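Allantoin racemase (Pseudomonas fluorescens, PDB 5LG5) catalyses the interconversion of the two enantiomers of allantoin and probably also racemises 5-monosubstituted hydantoins. Local coordinates at residues A56-V61 with Q85-V90; V113-R118 with G181-L186; S142-L147 with V154-A159. One frame throughout, in Å; residues are numbered along the deposited sequence.

Contact 1 of 3, residues A56-V61 with Q85-V90; sequences AVMDRV and QELLNV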
loop_
_atom_site.group_PDB
_atom_site.type_symbol
_atom_site.label_atom_id
_atom_site.label_comp_id
_atom_site.label_asym_id
_atom_site.label_seq_id
_atom_site.Cartn_x
_atom_site.Cartn_y
_atom_site.Cartn_z
ATOM N N ALA E 56 -5.657 -24.554 -21.088
ATOM C CA ALA E 56 -5.940 -25.984 -21.021
ATOM C C ALA E 56 -7.118 -26.268 -20.108
ATOM O O ALA E 56 -8.005 -27.042 -20.463
ATOM C CB ALA E 56 -4.708 -26.739 -20.550
ATOM N N VAL E 57 -7.122 -25.640 -18.931
ATOM C CA VAL E 57 -8.185 -25.851 -17.952
ATOM C C VAL E 57 -9.515 -25.334 -18.488
ATOM O O VAL E 57 -10.544 -26.004 -18.399
ATOM C CB VAL E 57 -7.836 -25.183 -16.585
ATOM C CG1 VAL E 57 -9.065 -25.093 -15.684
ATOM C CG2 VAL E 57 -6.702 -25.950 -15.884
ATOM N N MET E 58 -9.483 -24.130 -19.049
ATOM C CA MET E 58 -10.671 -23.542 -19.661
ATOM C C MET E 58 -11.227 -24.446 -20.759
ATOM O O MET E 58 -12.427 -24.728 -20.814
ATOM C CB MET E 58 -10.340 -22.151 -20.222
ATOM C CG MET E 58 -10.258 -21.050 -19.174
ATOM S SD MET E 58 -9.923 -19.431 -19.917
ATOM C CE MET E 58 -8.226 -19.249 -19.399
ATOM N N ASP E 59 -10.328 -24.916 -21.609
ATOM C CA ASP E 59 -10.663 -25.874 -22.660
ATOM C C ASP E 59 -11.340 -27.138 -22.099
ATOM O O ASP E 59 -12.403 -27.567 -22.564
ATOM C CB ASP E 59 -9.379 -26.237 -23.422
ATOM C CG ASP E 59 -9.612 -27.271 -24.520
ATOM O OD1 ASP E 59 -9.103 -28.416 -24.416
ATOM O OD2 ASP E 59 -10.291 -26.915 -25.500
ATOM N N ARG E 60 -10.735 -27.706 -21.061
ATOM C CA ARG E 60 -11.214 -28.958 -20.464
ATOM C C ARG E 60 -12.603 -28.814 -19.864
ATOM O O ARG E 60 -13.446 -29.706 -19.964
ATOM C CB ARG E 60 -10.236 -29.433 -19.388
ATOM C CG ARG E 60 -10.446 -30.867 -18.900
ATOM C CD ARG E 60 -10.509 -31.868 -20.048
ATOM N NE ARG E 60 -11.192 -33.118 -19.700
ATOM C CZ ARG E 60 -12.507 -33.319 -19.739
ATOM N NH1 ARG E 60 -13.337 -32.339 -20.076
ATOM N NH2 ARG E 60 -12.994 -34.507 -19.417
ATOM N N VAL E 61 -12.826 -27.685 -19.210
ATOM C CA VAL E 61 -14.100 -27.423 -18.566
ATOM C C VAL E 61 -15.200 -27.178 -19.601
ATOM O O VAL E 61 -16.327 -27.660 -19.454
ATOM C CB VAL E 61 -13.971 -26.246 -17.569
ATOM C CG1 VAL E 61 -15.347 -25.797 -17.067
ATOM C CG2 VAL E 61 -13.022 -26.645 -16.415
ATOM N N GLN E 85 -14.346 -17.738 -14.922
ATOM C CA GLN E 85 -15.415 -16.894 -14.385
ATOM C C GLN E 85 -16.218 -16.178 -15.469
ATOM O O GLN E 85 -17.422 -15.950 -15.311
ATOM C CB GLN E 85 -14.872 -15.905 -13.347
ATOM C CG GLN E 85 -14.516 -16.565 -11.994
ATOM C CD GLN E 85 -13.905 -15.587 -11.015
ATOM O OE1 GLN E 85 -12.859 -15.005 -11.291
ATOM N NE2 GLN E 85 -14.561 -15.386 -9.869
ATOM N N GLU E 86 -15.562 -15.808 -16.561
ATOM C CA GLU E 86 -16.275 -15.196 -17.688
ATOM C C GLU E 86 -17.062 -16.252 -18.418
ATOM O O GLU E 86 -18.214 -16.044 -18.780
ATOM C CB GLU E 86 -15.298 -14.578 -18.670
ATOM C CG GLU E 86 -14.670 -13.301 -18.203
ATOM C CD GLU E 86 -13.882 -12.641 -19.300
ATOM O OE1 GLU E 86 -13.774 -13.251 -20.394
ATOM O OE2 GLU E 86 -13.344 -11.538 -19.053
ATOM N N LEU E 87 -16.405 -17.389 -18.652
ATOM C CA LEU E 87 -16.987 -18.470 -19.429
ATOM C C LEU E 87 -18.187 -19.108 -18.740
ATOM O O LEU E 87 -19.133 -19.530 -19.404
ATOM C CB LEU E 87 -15.927 -19.537 -19.698
ATOM C CG LEU E 87 -14.816 -19.077 -20.646
ATOM C CD1 LEU E 87 -13.706 -20.098 -20.657
ATOM C CD2 LEU E 87 -15.394 -18.876 -22.055
ATOM N N LEU E 88 -18.152 -19.168 -17.409
ATOM C CA LEU E 88 -19.143 -19.950 -16.672
ATOM C C LEU E 88 -20.181 -19.096 -15.944
ATOM O O LEU E 88 -19.913 -17.950 -15.603
ATOM C CB LEU E 88 -18.420 -20.844 -15.670
ATOM C CG LEU E 88 -17.468 -21.865 -16.283
ATOM C CD1 LEU E 88 -16.643 -22.542 -15.192
ATOM C CD2 LEU E 88 -18.323 -22.883 -17.013
ATOM N N ASN E 89 -21.355 -19.671 -15.689
ATOM C CA ASN E 89 -22.349 -19.063 -14.810
ATOM C C ASN E 89 -22.527 -19.875 -13.535
ATOM O O ASN E 89 -23.623 -19.952 -12.985
ATOM C CB ASN E 89 -23.702 -18.901 -15.519
ATOM C CG ASN E 89 -23.643 -17.929 -16.673
ATOM O OD1 ASN E 89 -23.120 -18.241 -17.743
ATOM N ND2 ASN E 89 -24.187 -16.736 -16.462
ATOM N N VAL E 90 -21.450 -20.526 -13.108
ATOM C CA VAL E 90 -21.407 -21.206 -11.825
ATOM C C VAL E 90 -20.163 -20.749 -11.078
ATOM O O VAL E 90 -19.221 -20.254 -11.703
ATOM C CB VAL E 90 -21.395 -22.732 -11.998
ATOM C CG1 VAL E 90 -22.682 -23.176 -12.700
ATOM C CG2 VAL E 90 -20.156 -23.176 -12.758
#

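Contact 2 of 3, residues V113-R118 with G181-L186; sequences VTTLDR and GGMAGL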
loop_
_atom_site.group_PDB
_atom_site.type_symbol
_atom_site.label_atom_id
_atom_site.label_comp_id
_atom_site.label_asym_id
_atom_site.label_seq_id
_atom_site.Cartn_x
_atom_site.Cartn_y
_atom_site.Cartn_z
ATOM N N VAL E 113 3.576 -22.831 1.733
ATOM C CA VAL E 113 4.756 -23.610 1.407
ATOM C C VAL E 113 4.537 -24.231 0.050
ATOM O O VAL E 113 3.605 -25.009 -0.135
ATOM C CB VAL E 113 5.056 -24.719 2.428
ATOM C CG1 VAL E 113 6.233 -25.548 1.940
ATOM C CG2 VAL E 113 5.334 -24.122 3.809
ATOM N N THR E 114 5.370 -23.868 -0.915
ATOM C CA THR E 114 5.186 -24.409 -2.254
ATOM C C THR E 114 6.357 -25.319 -2.598
ATOM O O THR E 114 7.131 -25.720 -1.714
ATOM C CB THR E 114 4.983 -23.282 -3.327
ATOM O OG1 THR E 114 4.634 -23.852 -4.598
ATOM C CG2 THR E 114 6.224 -22.416 -3.475
ATOM N N THR E 115 6.462 -25.634 -3.887
ATOM C CA THR E 115 7.444 -26.564 -4.418
ATOM C C THR E 115 8.754 -25.879 -4.759
ATOM O O THR E 115 9.702 -25.880 -3.969
ATOM C CB THR E 115 6.893 -27.199 -5.694
ATOM O OG1 THR E 115 6.302 -26.168 -6.508
ATOM C CG2 THR E 115 5.835 -28.236 -5.338
ATOM N N LEU E 116 8.802 -25.303 -5.956
ATOM C CA LEU E 116 10.001 -24.654 -6.452
ATOM C C LEU E 116 10.056 -23.163 -6.140
ATOM O O LEU E 116 9.026 -22.474 -6.073
ATOM C CB LEU E 116 10.126 -24.873 -7.954
ATOM C CG LEU E 116 10.326 -26.345 -8.352
ATOM C CD1 LEU E 116 10.581 -26.454 -9.846
ATOM C CD2 LEU E 116 11.457 -26.978 -7.566
ATOM N N ASP E 117 11.269 -22.673 -5.951
ATOM C CA ASP E 117 11.508 -21.271 -5.697
ATOM C C ASP E 117 10.963 -20.396 -6.820
ATOM O O ASP E 117 10.438 -19.312 -6.589
ATOM C CB ASP E 117 13.004 -21.030 -5.503
ATOM C CG ASP E 117 13.345 -19.565 -5.420
ATOM O OD1 ASP E 117 12.953 -18.916 -4.420
ATOM O OD2 ASP E 117 13.971 -19.056 -6.386
ATOM N N ARG E 118 11.044 -20.889 -8.046
ATOM C CA ARG E 118 10.621 -20.078 -9.183
ATOM C C ARG E 118 9.117 -19.885 -9.256
ATOM O O ARG E 118 8.642 -19.032 -10.011
ATOM C CB ARG E 118 11.162 -20.656 -10.481
ATOM C CG ARG E 118 10.540 -21.987 -10.871
ATOM C CD ARG E 118 11.062 -22.446 -12.230
ATOM N NE ARG E 118 10.560 -21.585 -13.298
ATOM C CZ ARG E 118 11.056 -21.525 -14.530
ATOM N NH1 ARG E 118 12.104 -22.263 -14.870
ATOM N NH2 ARG E 118 10.506 -20.705 -15.417
ATOM N N GLY E 181 -1.180 -28.321 -5.569
ATOM C CA GLY E 181 -2.309 -29.238 -5.679
ATOM C C GLY E 181 -1.914 -30.672 -5.349
ATOM O O GLY E 181 -2.684 -31.427 -4.750
ATOM N N GLY E 182 -0.703 -31.048 -5.755
ATOM C CA GLY E 182 -0.176 -32.373 -5.479
ATOM C C GLY E 182 0.201 -32.576 -4.022
ATOM O O GLY E 182 0.639 -33.664 -3.631
ATOM N N MET E 183 0.044 -31.533 -3.211
ATOM C CA MET E 183 0.258 -31.673 -1.773
ATOM C C MET E 183 -1.036 -32.064 -1.057
ATOM O O MET E 183 -1.046 -32.254 0.163
ATOM C CB MET E 183 0.811 -30.383 -1.176
ATOM C CG MET E 183 2.282 -30.132 -1.486
ATOM S SD MET E 183 2.782 -28.585 -0.716
ATOM C CE MET E 183 4.413 -28.339 -1.440
ATOM N N ALA E 184 -2.128 -32.167 -1.812
ATOM C CA ALA E 184 -3.429 -32.485 -1.214
ATOM C C ALA E 184 -3.342 -33.665 -0.244
ATOM O O ALA E 184 -2.725 -34.684 -0.559
ATOM C CB ALA E 184 -4.472 -32.767 -2.297
ATOM N N GLY E 185 -3.896 -33.483 0.957
ATOM C CA GLY E 185 -4.015 -34.540 1.949
ATOM C C GLY E 185 -2.865 -34.614 2.927
ATOM O O GLY E 185 -2.896 -35.388 3.885
ATOM N N LEU E 186 -1.883 -33.745 2.729
ATOM C CA LEU E 186 -0.633 -33.847 3.459
ATOM C C LEU E 186 -0.679 -32.958 4.708
ATOM O O LEU E 186 0.282 -32.909 5.493
ATOM C CB LEU E 186 0.531 -33.458 2.539
ATOM C CG LEU E 186 1.488 -34.550 2.048
ATOM C CD1 LEU E 186 0.761 -35.861 1.749
ATOM C CD2 LEU E 186 2.253 -34.078 0.820
#

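Contact 3 of 3, residues S142-L147 with V154-A159; sequences SGMAVL and VAAMEA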
loop_
_atom_site.group_PDB
_atom_site.type_symbol
_atom_site.label_atom_id
_atom_site.label_comp_id
_atom_site.label_asym_id
_atom_site.label_seq_id
_atom_site.Cartn_x
_atom_site.Cartn_y
_atom_site.Cartn_z
ATOM N N SER E 142 9.725 -25.453 -0.774
ATOM C CA SER E 142 10.387 -26.599 -0.171
ATOM C C SER E 142 11.658 -26.947 -0.949
ATOM O O SER E 142 12.590 -27.519 -0.393
ATOM C CB SER E 142 9.425 -27.784 -0.115
ATOM O OG SER E 142 9.088 -28.203 -1.417
ATOM N N GLY E 143 11.676 -26.635 -2.245
ATOM C CA GLY E 143 12.830 -26.920 -3.084
ATOM C C GLY E 143 12.691 -28.246 -3.815
ATOM O O GLY E 143 13.629 -28.730 -4.455
ATOM N N MET E 144 11.504 -28.828 -3.729
ATOM C CA MET E 144 11.230 -30.097 -4.387
ATOM C C MET E 144 10.213 -29.879 -5.491
ATOM O O MET E 144 9.214 -29.188 -5.283
ATOM C CB MET E 144 10.653 -31.107 -3.393
ATOM C CG MET E 144 11.302 -31.098 -2.028
ATOM S SD MET E 144 12.089 -32.667 -1.653
ATOM C CE MET E 144 13.492 -32.601 -2.757
ATOM N N ALA E 145 10.461 -30.452 -6.666
ATOM C CA ALA E 145 9.516 -30.332 -7.775
ATOM C C ALA E 145 8.210 -31.045 -7.451
ATOM O O ALA E 145 8.178 -31.938 -6.594
ATOM C CB ALA E 145 10.115 -30.869 -9.068
ATOM N N VAL E 146 7.137 -30.642 -8.137
ATOM C CA VAL E 146 5.811 -31.218 -7.926
ATOM C C VAL E 146 5.809 -32.750 -7.989
ATOM O O VAL E 146 5.262 -33.411 -7.105
ATOM C CB VAL E 146 4.790 -30.670 -8.952
ATOM C CG1 VAL E 146 3.449 -31.353 -8.782
ATOM C CG2 VAL E 146 4.636 -29.150 -8.806
ATOM N N LEU E 147 6.440 -33.316 -9.013
ATOM C CA LEU E 147 6.397 -34.767 -9.204
ATOM C C LEU E 147 7.230 -35.504 -8.170
ATOM O O LEU E 147 7.001 -36.684 -7.904
ATOM C CB LEU E 147 6.849 -35.143 -10.618
ATOM C CG LEU E 147 6.033 -34.548 -11.771
ATOM C CD1 LEU E 147 6.646 -34.957 -13.091
ATOM C CD2 LEU E 147 4.586 -35.021 -11.681
ATOM N N VAL E 154 9.294 -39.110 1.357
ATOM C CA VAL E 154 9.843 -38.929 2.688
ATOM C C VAL E 154 10.638 -37.632 2.674
ATOM O O VAL E 154 10.486 -36.788 3.555
ATOM C CB VAL E 154 10.716 -40.117 3.153
ATOM C CG1 VAL E 154 11.402 -39.782 4.481
ATOM C CG2 VAL E 154 9.867 -41.388 3.284
ATOM N N ALA E 155 11.471 -37.476 1.651
ATOM C CA ALA E 155 12.277 -36.273 1.519
ATOM C C ALA E 155 11.389 -35.058 1.269
ATOM O O ALA E 155 11.642 -33.973 1.809
ATOM C CB ALA E 155 13.274 -36.434 0.386
ATOM N N ALA E 156 10.336 -35.253 0.478
ATOM C CA ALA E 156 9.420 -34.166 0.155
ATOM C C ALA E 156 8.731 -33.630 1.402
ATOM O O ALA E 156 8.714 -32.417 1.643
ATOM C CB ALA E 156 8.377 -34.640 -0.848
ATOM N N MET E 157 8.185 -34.541 2.197
ATOM C CA MET E 157 7.481 -34.179 3.411
ATOM C C MET E 157 8.403 -33.423 4.373
ATOM O O MET E 157 8.019 -32.411 4.965
ATOM C CB MET E 157 6.902 -35.443 4.048
ATOM C CG MET E 157 6.346 -35.255 5.439
ATOM S SD MET E 157 4.989 -34.082 5.614
ATOM C CE MET E 157 3.771 -34.842 4.550
ATOM N N GLU E 158 9.624 -33.919 4.532
ATOM C CA GLU E 158 10.590 -33.253 5.389
ATOM C C GLU E 158 10.942 -31.840 4.912
ATOM O O GLU E 158 11.035 -30.916 5.725
ATOM C CB GLU E 158 11.853 -34.110 5.520
ATOM C CG GLU E 158 12.756 -33.713 6.668
ATOM C CD GLU E 158 12.049 -33.618 8.014
ATOM O OE1 GLU E 158 11.175 -34.460 8.317
ATOM O OE2 GLU E 158 12.384 -32.690 8.784
ATOM N N ALA E 159 11.138 -31.670 3.610
ATOM C CA ALA E 159 11.465 -30.356 3.059
ATOM C C ALA E 159 10.321 -29.367 3.288
ATOM O O ALA E 159 10.551 -28.190 3.588
ATOM C CB ALA E 159 11.785 -30.466 1.580
HETATM O O HOH W 1 13.073 -27.175 2.620
#

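Contact 1 of 3, residues A56-V61 with Q85-V90
Leu-87 and Leu-88, where helix 81-87 ends, pack against Met-58 and Val-61, one turn apart on helix 47-63. This is helix-to-helix packing within the N-terminal parallel alpha/beta half of the racemase fold, built round strands 31-35, 2-7, 70-74 and 92-94.

Gln-85 and Glu-86 face elsewhere. Their carbonyl oxygens, together with that of Leu-88, accept hydrogen bonds from Lys-221 NZ, a cationic group at a helix C terminus that would suit the partial negative charge there. The carboxylate of Glu-86 reaches another subunit, forming a salt bridge with Arg-118 of that subunit.

Leu-87 supplies the larger share of the apolar surface. Its methyl CD1 is the tip that reaches across, lying 3.9 Å from Met-58 CG. The same methyl is also 3.9 Å from Met-58 SD, and Met-58 CB is only slightly farther from it, so one methyl rests along the methionine from CB to SD. The two side chains cross at about a right angle. The methionine sets out with CG anti to its carbonyl carbon (chi1 -78°), and the bend at chi3 turns CE away from the leucine.

At Leu-88 the backbone leaves the helix for an extended conformation, yet its side chain still turns to helix 47-63, where it also meets Met-62, with Val-71 of strand 70-74 touching it too. Val-61 places CG1 anti to the backbone N (chi1 170°), and this single methyl faces the leucine fork: Val-61 CG1 lies 4.0 Å from Leu-88 CD1 and 4.2 Å from Leu-88 CD2.

Contact 2 of 3, residues V113-R118 with G181-L186
Met-183 alone spans this contact, its terminal methyl pressed against the backbone where strand 110-114 ends. CG sits anti to the carbonyl carbon (chi1 -75°), and beyond it the chain is fully extended, with chi2 and chi3 both near 180°, which carries CE across to the end of strand 110-114. Met-183 CE lies 3.7 Å from Val-113 O and 3.8 Å from Thr-114 C, so it meets backbone more closely than side chains. The Thr-115 side chain crosses the methionine obliquely, its CG2 4.2 Å from Met-183 CE. Leu-149 and Ile-160 pack on the same methionine.

Thr-115 turns OG1 between its backbone N and carbonyl carbon (chi1 45°), directing the hydroxyl to Thr-114 OG1 in a weak 3.4 Å hydrogen bond. Thr-114 OG1 has a stronger partner in Gly-179 O, which ties it to the end of strand 175-179. After the methionine, a type II beta turn from Met-183 to Leu-186 reverses the chain, with Gly-185 at positive phi.

Loops meeting beyond the carboxyl ends of adjacent parallel strands, as here, are typical of open alpha/beta folds, which generally place their active sites along that edge.

Contact 3 of 3, residues S142-L147 with V154-A159
Met-144 and Ala-159 bury the most surface here, followed by Ser-142; together they press the loop after strand 136-141 against one side of helix 153-171. The methionine does most of the reaching. With CG anti to its carbonyl carbon (chi1 -41°) and bends at both chi2 and chi3, the chain folds over the helix, and its sulfur settles on backbone rather than on side chains: Met-144 SD is 3.6 Å from Ala-156 CA and 3.7 Å from Ala-155 O. That carbonyl accepts the helical bond from Ala-159 N; the thioether has no hydrogen to give it, and the touch is van der Waals.

Ala-159, one turn on from Ala-155 and Ala-156, puts its methyl between the two loop residues. Ala-159 CB lies 3.7 Å from Met-144 CG and 3.6 Å from Ser-142 O. The small side chains of the three alanines let the loop approach closely, the CA atoms of Ser-142 and Ala-159 being 5.1 Å apart.

Ser-142 meets the alanine with its CB and uses its hydroxyl elsewhere. OG is hydrogen-bonded to Thr-114 O, and it also receives a weak bond from Met-144 N across Gly-143, whose positive phi turns the chain. A water completes the seam, donating to Ser-142 O at 3.1 Å and to Ala-159 O at 2.9 Å, which joins two backbone carbonyls that could not bond each other directly.

The contact sits early in a beta-alpha-beta crossover. From strand 136-141 the chain runs through this loop and the short helix 148-151 into helix 153-171, passes strand 110-114, and returns as strand 175-179; helix 187-194 packs on helix 153-171 at Met-157.

Overall arrangement
From the N terminus, contact 1 closes first, joining helix 47-63 to the end of helix 81-87 around strand 70-74 in the first sheet. Contacts 2 and 3 follow in the second half, across the chain's centre; the centre of contact 1 lies about 24 Å from that of contact 2 and 31 Å from that of contact 3. Contact 2 closes the long loop from strand 110-114 to the segment after strand 175-179, and the shorter loop of contact 3 falls wholly within it. These two touch, Thr-115 O probably accepting a hydrogen bond from Gly-143 N. Through the end of helix 81-87, contact 1 also reaches segment 113-118 of contact 2 in another subunit.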